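PDB 6J61: flavin-dependent thymidylate synthase from Thermus thermophilus, which probably catalyses the FAD-dependent reductive methylation of dUMP to dTMP, using methylenetetrahydrofolate as methyl donor and NADPH as reductant. Local coordinates for residues 97-108 / 132-143. Numbering follows the deposited sequence.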
ATOM      1  N   ILE A  97       5.029 -24.572 -19.093  1.00 77.64           N
ATOM      2  CA  ILE A  97       4.474 -24.622 -20.438  1.00 76.95           C
ATOM      3  C   ILE A  97       2.986 -24.328 -20.227  1.00 75.66           C
ATOM      4  O   ILE A  97       2.387 -24.815 -19.262  1.00 75.16           O
ATOM      5  CB  ILE A  97       4.645 -26.029 -21.081  1.00 77.58           C
ATOM      6  CG1 ILE A  97       6.126 -26.324 -21.312  1.00 77.29           C
ATOM      7  CG2 ILE A  97       3.890 -26.101 -22.411  1.00 76.58           C
ATOM      8  CD1 ILE A  97       6.378 -27.647 -22.007  1.00 77.77           C
ATOM      9  N   LEU A  98       2.394 -23.533 -21.113  1.00 72.97           N
ATOM     10  CA  LEU A  98       0.988 -23.177 -20.967  1.00 70.30           C
ATOM     11  C   LEU A  98      -0.015 -24.167 -21.569  1.00 68.73           C
ATOM     12  O   LEU A  98       0.103 -24.612 -22.717  1.00 66.31           O
ATOM     13  CB  LEU A  98       0.763 -21.769 -21.520  1.00 70.01           C
ATOM     14  CG  LEU A  98       1.688 -20.737 -20.867  1.00 69.50           C
ATOM     15  CD1 LEU A  98       1.458 -19.376 -21.489  1.00 69.46           C
ATOM     16  CD2 LEU A  98       1.444 -20.696 -19.363  1.00 68.06           C
ATOM     17  N   LYS A  99      -1.008 -24.499 -20.750  1.00 67.33           N
ATOM     18  CA  LYS A  99      -2.064 -25.427 -21.103  1.00 65.75           C
ATOM     19  C   LYS A  99      -2.943 -24.782 -22.166  1.00 65.74           C
ATOM     20  O   LYS A  99      -3.208 -23.588 -22.115  1.00 65.84           O
ATOM     21  CB  LYS A  99      -2.865 -25.739 -19.843  1.00 65.45           C
ATOM     22  CG  LYS A  99      -3.664 -27.023 -19.873  1.00 67.38           C
ATOM     23  CD  LYS A  99      -4.184 -27.370 -18.474  1.00 68.22           C
ATOM     24  CE  LYS A  99      -3.032 -27.642 -17.504  1.00 68.70           C
ATOM     25  NZ  LYS A  99      -3.504 -28.014 -16.139  1.00 69.65           N
ATOM     26  N   GLU A 100      -3.385 -25.568 -23.140  1.00 66.93           N
ATOM     27  CA  GLU A 100      -4.223 -25.033 -24.210  1.00 66.88           C
ATOM     28  C   GLU A 100      -5.682 -24.866 -23.790  1.00 65.25           C
ATOM     29  O   GLU A 100      -6.584 -25.503 -24.351  1.00 65.57           O
ATOM     30  CB  GLU A 100      -4.172 -25.927 -25.449  1.00 68.06           C
ATOM     31  CG  GLU A 100      -4.896 -25.298 -26.624  1.00 71.12           C
ATOM     32  CD  GLU A 100      -5.123 -26.253 -27.759  1.00 72.11           C
ATOM     33  OE1 GLU A 100      -4.130 -26.772 -28.307  1.00 74.72           O
ATOM     34  OE2 GLU A 100      -6.301 -26.483 -28.105  1.00 74.97           O
ATOM     35  N   GLU A 101      -5.916 -24.013 -22.801  1.00 61.30           N
ATOM     36  CA  GLU A 101      -7.269 -23.781 -22.342  1.00 57.79           C
ATOM     37  C   GLU A 101      -7.667 -22.350 -22.652  1.00 55.70           C
ATOM     38  O   GLU A 101      -6.994 -21.401 -22.256  1.00 55.68           O
ATOM     39  CB  GLU A 101      -7.370 -24.061 -20.845  1.00 57.55           C
ATOM     40  CG  GLU A 101      -7.295 -25.540 -20.505  1.00 56.68           C
ATOM     41  CD  GLU A 101      -7.230 -25.795 -19.012  1.00 57.15           C
ATOM     42  OE1 GLU A 101      -7.406 -26.957 -18.602  1.00 56.40           O
ATOM     43  OE2 GLU A 101      -6.993 -24.837 -18.246  1.00 59.00           O
ATOM     44  N   PHE A 102      -8.763 -22.204 -23.384  1.00 53.40           N
ATOM     45  CA  PHE A 102      -9.244 -20.890 -23.751  1.00 51.09           C
ATOM     46  C   PHE A 102     -10.681 -20.659 -23.346  1.00 49.86           C
ATOM     47  O   PHE A 102     -11.491 -21.581 -23.308  1.00 50.15           O
ATOM     48  CB  PHE A 102      -9.120 -20.673 -25.255  1.00 51.52           C
ATOM     49  CG  PHE A 102      -7.720 -20.745 -25.757  1.00 51.54           C
ATOM     50  CD1 PHE A 102      -7.110 -21.974 -25.975  1.00 52.39           C
ATOM     51  CD2 PHE A 102      -7.005 -19.584 -26.014  1.00 52.57           C
ATOM     52  CE1 PHE A 102      -5.804 -22.045 -26.446  1.00 52.81           C
ATOM     53  CE2 PHE A 102      -5.699 -19.642 -26.485  1.00 53.79           C
ATOM     54  CZ  PHE A 102      -5.097 -20.878 -26.704  1.00 53.75           C
ATOM     55  N   TYR A 103     -10.982 -19.405 -23.044  1.00 47.97           N
ATOM     56  CA  TYR A 103     -12.322 -19.013 -22.664  1.00 47.18           C
ATOM     57  C   TYR A 103     -13.170 -18.763 -23.909  1.00 48.56           C
ATOM     58  O   TYR A 103     -12.945 -17.801 -24.646  1.00 48.09           O
ATOM     59  CB  TYR A 103     -12.286 -17.739 -21.828  1.00 42.30           C
ATOM     60  CG  TYR A 103     -13.589 -16.989 -21.849  1.00 37.25           C
ATOM     61  CD1 TYR A 103     -14.759 -17.578 -21.362  1.00 36.50           C
ATOM     62  CD2 TYR A 103     -13.657 -15.693 -22.355  1.00 34.88           C
ATOM     63  CE1 TYR A 103     -15.969 -16.895 -21.372  1.00 36.67           C
ATOM     64  CE2 TYR A 103     -14.865 -14.995 -22.375  1.00 36.71           C
ATOM     65  CZ  TYR A 103     -16.018 -15.601 -21.879  1.00 38.38           C
ATOM     66  OH  TYR A 103     -17.209 -14.907 -21.860  1.00 39.80           O
ATOM     67  N   GLU A 104     -14.144 -19.632 -24.147  1.00 49.26           N
ATOM     68  CA  GLU A 104     -15.011 -19.452 -25.292  1.00 49.97           C
ATOM     69  C   GLU A 104     -16.354 -18.978 -24.751  1.00 48.47           C
ATOM     70  O   GLU A 104     -17.063 -19.709 -24.072  1.00 47.10           O
ATOM     71  CB  GLU A 104     -15.124 -20.764 -26.076  1.00 52.23           C
ATOM     72  CG  GLU A 104     -13.780 -21.220 -26.645  1.00 55.37           C
ATOM     73  CD  GLU A 104     -13.895 -22.404 -27.605  1.00 59.54           C
ATOM     74  OE1 GLU A 104     -14.677 -22.311 -28.577  1.00 61.25           O
ATOM     75  OE2 GLU A 104     -13.191 -23.421 -27.395  1.00 59.54           O
ATOM     76  N   PRO A 105     -16.705 -17.721 -25.035  1.00 48.06           N
ATOM     77  CA  PRO A 105     -17.961 -17.138 -24.571  1.00 49.12           C
ATOM     78  C   PRO A 105     -19.198 -17.930 -24.963  1.00 51.08           C
ATOM     79  O   PRO A 105     -19.192 -18.679 -25.936  1.00 51.46           O
ATOM     80  CB  PRO A 105     -17.944 -15.750 -25.195  1.00 47.96           C
ATOM     81  CG  PRO A 105     -17.207 -15.975 -26.473  1.00 46.77           C
ATOM     82  CD  PRO A 105     -16.064 -16.849 -26.030  1.00 47.83           C
ATOM     83  N   GLU A 106     -20.253 -17.764 -24.173  1.00 54.38           N
ATOM     84  CA  GLU A 106     -21.528 -18.420 -24.420  1.00 54.77           C
ATOM     85  C   GLU A 106     -22.006 -17.754 -25.699  1.00 55.23           C
ATOM     86  O   GLU A 106     -22.513 -18.401 -26.609  1.00 55.96           O
ATOM     87  CB  GLU A 106     -22.499 -18.098 -23.288  1.00 56.30           C
ATOM     88  CG  GLU A 106     -23.545 -19.154 -23.023  1.00 60.02           C
ATOM     89  CD  GLU A 106     -23.048 -20.238 -22.087  1.00 61.11           C
ATOM     90  OE1 GLU A 106     -21.993 -20.834 -22.384  1.00 61.71           O
ATOM     91  OE2 GLU A 106     -23.716 -20.494 -21.059  1.00 60.81           O
ATOM     92  N   ALA A 107     -21.813 -16.439 -25.750  1.00 55.71           N
ATOM     93  CA  ALA A 107     -22.201 -15.628 -26.895  1.00 56.32           C
ATOM     94  C   ALA A 107     -21.514 -14.266 -26.820  1.00 56.68           C
ATOM     95  O   ALA A 107     -21.236 -13.762 -25.734  1.00 57.71           O
ATOM     96  CB  ALA A 107     -23.711 -15.452 -26.915  1.00 55.24           C
ATOM     97  N   PHE A 108     -21.232 -13.677 -27.976  1.00 57.08           N
ATOM     98  CA  PHE A 108     -20.589 -12.370 -28.023  1.00 56.90           C
ATOM     99  C   PHE A 108     -21.628 -11.301 -27.778  1.00 56.94           C
ATOM    100  O   PHE A 108     -22.801 -11.493 -28.085  1.00 56.60           O
ATOM    101  CB  PHE A 108     -19.945 -12.130 -29.389  1.00 56.71           C
ATOM    102  CG  PHE A 108     -18.619 -12.804 -29.562  1.00 56.37           C
ATOM    103  CD1 PHE A 108     -17.499 -12.337 -28.893  1.00 56.81           C
ATOM    104  CD2 PHE A 108     -18.486 -13.902 -30.398  1.00 56.43           C
ATOM    105  CE1 PHE A 108     -16.267 -12.952 -29.056  1.00 56.86           C
ATOM    106  CE2 PHE A 108     -17.259 -14.520 -30.565  1.00 56.27           C
ATOM    107  CZ  PHE A 108     -16.146 -14.044 -29.892  1.00 56.11           C
ATOM    108  N   LEU A 132     -13.062 -16.988 -33.643  1.00 48.01           N
ATOM    109  CA  LEU A 132     -12.334 -16.958 -32.384  1.00 47.87           C
ATOM    110  C   LEU A 132     -11.626 -18.292 -32.240  1.00 49.37           C
ATOM    111  O   LEU A 132     -10.447 -18.351 -31.895  1.00 49.59           O
ATOM    112  CB  LEU A 132     -13.299 -16.773 -31.209  1.00 46.73           C
ATOM    113  CG  LEU A 132     -12.702 -17.028 -29.820  1.00 45.17           C
ATOM    114  CD1 LEU A 132     -11.565 -16.054 -29.563  1.00 44.19           C
ATOM    115  CD2 LEU A 132     -13.772 -16.888 -28.767  1.00 44.13           C
ATOM    116  N   ARG A 133     -12.361 -19.369 -32.502  1.00 51.71           N
ATOM    117  CA  ARG A 133     -11.798 -20.707 -32.399  1.00 54.24           C
ATOM    118  C   ARG A 133     -10.611 -20.864 -33.339  1.00 54.53           C
ATOM    119  O   ARG A 133      -9.615 -21.505 -32.995  1.00 54.12           O
ATOM    120  CB  ARG A 133     -12.867 -21.758 -32.716  1.00 55.76           C
ATOM    121  CG  ARG A 133     -13.917 -21.910 -31.620  1.00 58.56           C
ATOM    122  CD  ARG A 133     -15.006 -22.925 -31.986  1.00 60.85           C
ATOM    123  NE  ARG A 133     -15.946 -23.094 -30.880  1.00 63.37           N
ATOM    124  CZ  ARG A 133     -17.088 -23.772 -30.944  1.00 64.25           C
ATOM    125  NH1 ARG A 133     -17.460 -24.364 -32.070  1.00 63.99           N
ATOM    126  NH2 ARG A 133     -17.868 -23.849 -29.872  1.00 64.31           N
ATOM    127  N   LYS A 134     -10.722 -20.258 -34.517  1.00 54.88           N
ATOM    128  CA  LYS A 134      -9.678 -20.317 -35.531  1.00 56.00           C
ATOM    129  C   LYS A 134      -8.366 -19.713 -35.028  1.00 56.71           C
ATOM    130  O   LYS A 134      -7.347 -20.407 -34.940  1.00 56.16           O
ATOM    131  CB  LYS A 134     -10.143 -19.574 -36.784  1.00 57.90           C
ATOM    132  CG  LYS A 134      -9.682 -20.186 -38.098  1.00 59.59           C
ATOM    133  CD  LYS A 134      -8.177 -20.099 -38.291  1.00 62.11           C
ATOM    134  CE  LYS A 134      -7.761 -20.682 -39.649  1.00 63.56           C
ATOM    135  NZ  LYS A 134      -8.051 -22.149 -39.796  1.00 64.46           N
ATOM    136  N   VAL A 135      -8.397 -18.424 -34.690  1.00 56.59           N
ATOM    137  CA  VAL A 135      -7.202 -17.741 -34.209  1.00 56.29           C
ATOM    138  C   VAL A 135      -6.625 -18.409 -32.959  1.00 56.14           C
ATOM    139  O   VAL A 135      -5.414 -18.380 -32.736  1.00 55.83           O
ATOM    140  CB  VAL A 135      -7.475 -16.234 -33.930  1.00 56.75           C
ATOM    141  CG1 VAL A 135      -8.618 -15.752 -34.789  1.00 56.20           C
ATOM    142  CG2 VAL A 135      -7.747 -15.994 -32.462  1.00 59.56           C
ATOM    143  N   GLN A 136      -7.480 -19.009 -32.138  1.00 55.62           N
ATOM    144  CA  GLN A 136      -6.982 -19.692 -30.952  1.00 56.30           C
ATOM    145  C   GLN A 136      -6.140 -20.863 -31.438  1.00 56.78           C
ATOM    146  O   GLN A 136      -5.081 -21.160 -30.883  1.00 57.69           O
ATOM    147  CB  GLN A 136      -8.128 -20.234 -30.098  1.00 55.87           C
ATOM    148  CG  GLN A 136      -9.032 -19.181 -29.499  1.00 57.27           C
ATOM    149  CD  GLN A 136     -10.136 -19.781 -28.648  1.00 56.60           C
ATOM    150  OE1 GLN A 136     -11.041 -19.080 -28.202  1.00 56.77           O
ATOM    151  NE2 GLN A 136     -10.065 -21.083 -28.421  1.00 57.62           N
ATOM    152  N   GLN A 137      -6.617 -21.515 -32.493  1.00 55.92           N
ATOM    153  CA  GLN A 137      -5.924 -22.664 -33.045  1.00 56.43           C
ATOM    154  C   GLN A 137      -4.598 -22.264 -33.685  1.00 55.82           C
ATOM    155  O   GLN A 137      -3.536 -22.758 -33.291  1.00 54.70           O
ATOM    156  CB  GLN A 137      -6.816 -23.380 -34.069  1.00 57.86           C
ATOM    157  CG  GLN A 137      -6.537 -24.882 -34.160  1.00 60.84           C
ATOM    158  CD  GLN A 137      -7.483 -25.621 -35.093  1.00 62.29           C
ATOM    159  OE1 GLN A 137      -7.337 -25.576 -36.320  1.00 63.09           O
ATOM    160  NE2 GLN A 137      -8.466 -26.306 -34.512  1.00 61.36           N
ATOM    161  N   GLU A 138      -4.662 -21.372 -34.671  1.00 54.88           N
ATOM    162  CA  GLU A 138      -3.460 -20.911 -35.358  1.00 54.45           C
ATOM    163  C   GLU A 138      -2.434 -20.541 -34.295  1.00 54.99           C
ATOM    164  O   GLU A 138      -1.313 -21.059 -34.279  1.00 54.68           O
ATOM    165  CB  GLU A 138      -3.771 -19.681 -36.227  1.00 54.70           C
ATOM    166  CG  GLU A 138      -4.802 -19.923 -37.326  1.00 56.32           C
ATOM    167  CD  GLU A 138      -4.330 -20.930 -38.362  1.00 57.46           C
ATOM    168  OE1 GLU A 138      -5.182 -21.555 -39.032  1.00 57.45           O
ATOM    169  OE2 GLU A 138      -3.101 -21.092 -38.516  1.00 58.07           O
ATOM    170  N   ALA A 139      -2.849 -19.654 -33.394  1.00 55.05           N
ATOM    171  CA  ALA A 139      -1.996 -19.183 -32.318  1.00 53.48           C
ATOM    172  C   ALA A 139      -1.429 -20.317 -31.479  1.00 51.98           C
ATOM    173  O   ALA A 139      -0.226 -20.348 -31.229  1.00 52.50           O
ATOM    174  CB  ALA A 139      -2.763 -18.209 -31.436  1.00 54.65           C
ATOM    175  N   TYR A 140      -2.261 -21.248 -31.030  1.00 50.12           N
ATOM    176  CA  TYR A 140      -1.699 -22.327 -30.227  1.00 50.49           C
ATOM    177  C   TYR A 140      -0.807 -23.177 -31.119  1.00 49.86           C
ATOM    178  O   TYR A 140       0.105 -23.855 -30.640  1.00 49.89           O
ATOM    179  CB  TYR A 140      -2.772 -23.206 -29.594  1.00 49.27           C
ATOM    180  CG  TYR A 140      -2.227 -23.962 -28.411  1.00 49.55           C
ATOM    181  CD1 TYR A 140      -2.048 -23.328 -27.191  1.00 50.75           C
ATOM    182  CD2 TYR A 140      -1.821 -25.296 -28.524  1.00 50.90           C
ATOM    183  CE1 TYR A 140      -1.474 -23.993 -26.102  1.00 50.73           C
ATOM    184  CE2 TYR A 140      -1.244 -25.974 -27.441  1.00 48.45           C
ATOM    185  CZ  TYR A 140      -1.075 -25.309 -26.234  1.00 49.54           C
ATOM    186  OH  TYR A 140      -0.503 -25.944 -25.154  1.00 49.27           O
ATOM    187  N   GLY A 141      -1.078 -23.134 -32.423  1.00 48.99           N
ATOM    188  CA  GLY A 141      -0.272 -23.882 -33.369  1.00 46.82           C
ATOM    189  C   GLY A 141       1.111 -23.264 -33.396  1.00 46.16           C
ATOM    190  O   GLY A 141       2.123 -23.955 -33.240  1.00 45.11           O
ATOM    191  N   ALA A 142       1.143 -21.945 -33.576  1.00 44.52           N
ATOM    192  CA  ALA A 142       2.388 -21.188 -33.609  1.00 44.25           C
ATOM    193  C   ALA A 142       3.176 -21.415 -32.320  1.00 44.65           C
ATOM    194  O   ALA A 142       4.382 -21.641 -32.342  1.00 45.37           O
ATOM    195  CB  ALA A 142       2.085 -19.710 -33.792  1.00 42.03           C
ATOM    196  N   TYR A 143       2.486 -21.357 -31.194  1.00 46.61           N
ATOM    197  CA  TYR A 143       3.121 -21.572 -29.905  1.00 49.66           C
ATOM    198  C   TYR A 143       3.831 -22.928 -29.858  1.00 51.42           C
ATOM    199  O   TYR A 143       4.984 -23.017 -29.436  1.00 50.44           O
ATOM    200  CB  TYR A 143       2.074 -21.512 -28.805  1.00 48.68           C
ATOM    201  CG  TYR A 143       2.615 -21.786 -27.430  1.00 49.30           C
ATOM    202  CD1 TYR A 143       3.584 -20.952 -26.865  1.00 49.27           C
ATOM    203  CD2 TYR A 143       2.118 -22.843 -26.662  1.00 48.36           C
ATOM    204  CE1 TYR A 143       4.037 -21.161 -25.559  1.00 50.24           C
ATOM    205  CE2 TYR A 143       2.563 -23.059 -25.360  1.00 49.46           C
ATOM    206  CZ  TYR A 143       3.519 -22.211 -24.815  1.00 50.05           C
ATOM    207  OH  TYR A 143       3.932 -22.396 -23.520  1.00 52.63           O
TER
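Phe102 packs against Gln136 and Tyr140 of helix 132-148. Gln136 CB sits over the centre of one ring face, a CH-pi contact of 4.3 Å to the centroid. Gln136 CG is anti to the carbonyl carbon (chi1 -65°) and the chain is extended beyond it, which carries the amide back along Phe102, nearly parallel to its ring. Its NE2 ends 3.3 Å from Phe102 CB. Tyr140 CD1 meets the edge of the same ring. Glu100 CG makes a CH-pi contact over the face of the Tyr140 ring, 3.4 Å from the centroid, though the end of the Glu100 side chain is doubtful. Toward the start of the helix, Leu132 CD2 touches Pro105 CD at 3.6 Å and also meets Phe108 CZ.

Two phenols hold the backbone of Leu98. Tyr140 OH donates to Leu98 O (2.8 Å). Leu98 N donates to Tyr143 OH in a nearly straight bond (3.1 Å). At the other end Arg133 NE forms a salt bridge with Glu104 OE1 (2.7 Å), in the guanidinium plane.

Leu98 also packs on Arg157, a predicted dUMP-binding residue, and Leu132 on Val159 of the second subunit. With its N-H and C=O both bonded to tyrosines, Leu98 has its backbone fixed by helix side chains, within a segment lacking regular structure.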